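Local coordinates for protein glucose-6-phosphate 1-dehydrogenase (Kluyveromyces lactis, PDB 7E6I) that catalyses the NADP-dependent oxidation of glucose 6-phosphate to 6-phosphogluconolactone, the first and rate-limiting step of the oxidative pentose phosphate pathway, at residues 172-175 with 176-179. Residues are numbered along the deposited sequence; the frame is centred on the assembly and turned at random.
Sequences LFSE and DELF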
loop_
_atom_site.group_PDB
_atom_site.type_symbol
_atom_site.label_atom_id
_atom_site.label_comp_id
_atom_site.label_asym_id
_atom_site.label_seq_id
_atom_site.Cartn_x
_atom_site.Cartn_y
_atom_site.Cartn_z
ATOM N N LEU A 172 -13.390 14.172 -15.506
ATOM C CA LEU A 172 -12.169 14.929 -15.711
ATOM C C LEU A 172 -11.045 14.081 -16.275
ATOM O O LEU A 172 -10.390 14.502 -17.229
ATOM C CB LEU A 172 -11.716 15.581 -14.397
ATOM C CG LEU A 172 -12.827 16.290 -13.620
ATOM C CD1 LEU A 172 -12.338 16.872 -12.290
ATOM C CD2 LEU A 172 -13.414 17.377 -14.501
ATOM N N PHE A 173 -10.800 12.904 -15.698
ATOM C CA PHE A 173 -9.696 12.053 -16.117
ATOM C C PHE A 173 -10.155 10.606 -16.152
ATOM O O PHE A 173 -10.776 10.126 -15.199
ATOM C CB PHE A 173 -8.502 12.211 -15.182
ATOM C CG PHE A 173 -7.811 13.514 -15.332
ATOM C CD1 PHE A 173 -6.996 13.755 -16.438
ATOM C CD2 PHE A 173 -7.996 14.522 -14.394
ATOM C CE1 PHE A 173 -6.352 14.965 -16.597
ATOM C CE2 PHE A 173 -7.358 15.751 -14.545
ATOM C CZ PHE A 173 -6.534 15.976 -15.644
ATOM N N SER A 174 -9.851 9.921 -17.248
ATOM C CA SER A 174 -10.216 8.524 -17.405
ATOM C C SER A 174 -9.295 7.616 -16.587
ATOM O O SER A 174 -8.236 8.023 -16.095
ATOM C CB SER A 174 -10.135 8.136 -18.866
ATOM O OG SER A 174 -8.772 8.123 -19.237
ATOM N N GLU A 175 -9.713 6.352 -16.467
ATOM C CA GLU A 175 -8.904 5.361 -15.773
ATOM C C GLU A 175 -7.519 5.245 -16.387
ATOM O O GLU A 175 -6.544 4.987 -15.673
ATOM C CB GLU A 175 -9.619 4.007 -15.777
ATOM C CG GLU A 175 -10.856 3.974 -14.882
ATOM C CD GLU A 175 -10.546 4.357 -13.436
ATOM O OE1 GLU A 175 -9.649 3.723 -12.827
ATOM O OE2 GLU A 175 -11.195 5.294 -12.907
ATOM N N ASP A 176 -7.400 5.477 -17.697
ATOM C CA ASP A 176 -6.104 5.361 -18.363
ATOM C C ASP A 176 -5.133 6.457 -17.945
ATOM O O ASP A 176 -3.918 6.223 -17.930
ATOM C CB ASP A 176 -6.293 5.371 -19.873
ATOM C CG ASP A 176 -6.500 3.979 -20.429
ATOM O OD1 ASP A 176 -5.638 3.092 -20.186
ATOM O OD2 ASP A 176 -7.531 3.764 -21.102
ATOM N N GLU A 177 -5.639 7.647 -17.604
ATOM C CA GLU A 177 -4.805 8.763 -17.175
ATOM C C GLU A 177 -4.616 8.829 -15.662
ATOM O O GLU A 177 -3.699 9.520 -15.192
ATOM C CB GLU A 177 -5.420 10.081 -17.660
ATOM C CG GLU A 177 -5.675 10.127 -19.167
ATOM C CD GLU A 177 -6.671 11.208 -19.573
ATOM O OE1 GLU A 177 -6.334 12.011 -20.473
ATOM O OE2 GLU A 177 -7.788 11.249 -18.995
ATOM N N LEU A 178 -5.462 8.135 -14.898
ATOM C CA LEU A 178 -5.457 8.167 -13.439
ATOM C C LEU A 178 -4.551 7.077 -12.872
ATOM O O LEU A 178 -4.629 5.916 -13.285
ATOM C CB LEU A 178 -6.884 7.967 -12.935
ATOM C CG LEU A 178 -7.594 9.095 -12.201
ATOM C CD1 LEU A 178 -6.826 10.411 -12.325
ATOM C CD2 LEU A 178 -9.020 9.204 -12.705
ATOM N N PHE A 179 -3.703 7.438 -11.914
ATOM C CA PHE A 179 -2.831 6.463 -11.256
ATOM C C PHE A 179 -3.021 6.598 -9.746
ATOM O O PHE A 179 -2.356 7.417 -9.101
ATOM C CB PHE A 179 -1.388 6.663 -11.663
ATOM C CG PHE A 179 -1.077 6.186 -13.057
ATOM C CD1 PHE A 179 -1.493 6.916 -14.163
ATOM C CD2 PHE A 179 -0.378 4.993 -13.263
ATOM C CE1 PHE A 179 -1.206 6.475 -15.445
ATOM C CE2 PHE A 179 -0.091 4.543 -14.535
ATOM C CZ PHE A 179 -0.497 5.286 -15.632
#
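Glu-177 reaches back along the turn to the backbone of Ser-174, and its side chain can be followed atom by atom. Glu-177 CB lies 3.8 Å from Ser-174 O, and its CG then passes 3.7 Å from Ser-174 OG. With CG placed beside the backbone N (chi1 -55°) and the chain extended beyond it, the carboxylate is brought to Ser-174 N. Glu-177 OE2 accepts that N-H through its anti lone pair, at 3.0 Å from Ser-174 N and with a fairly straight N-H...O angle of 159°. The same OE2 stands at the edge of the Phe-173 ring, near its plane and 3.7 Å from Phe-173 CD1; ring and carboxylate planes are 64° apart, which rules out stacking. The other oxygen, OE1, is held by Tyr-141 OH, so both ends of the carboxylate are fixed. Were Glu-177 replaced by an alanine, the Ser-174 N-H would probably lose its straight bond and the Tyr-141 hydroxyl its carboxylate partner.

The backbone bonds are less well directed: Ser-174 O accepts weak bonds from Glu-177 N (3.0 Å) and Leu-178 N (3.0 Å). Beyond the turn, Leu-178 CD1 packs 3.8 Å from Phe-173 CB, and both residues rest on Val-149. The carboxylate of Glu-175 is salt-bridged to Arg-180 and takes a bond from Asp-433 N.

The weak Glu-177 N to Ser-174 O bond closes a type I turn, with Glu-175 and Asp-176 both near helical backbone angles; the Glu-177 carboxylate braces it, and Ser-174 OG accepts a weak bond from Asp-176 N. This Ser-x-x-Glu turn recalls the side-chain-to-backbone half of a capping box, but no helix follows: in the Rossmann-type NAD-binding domain, the beta-alpha-beta crossover through helix 159-169 here enters an outermost strand of the parallel sheet, 178-181, beside 146-152.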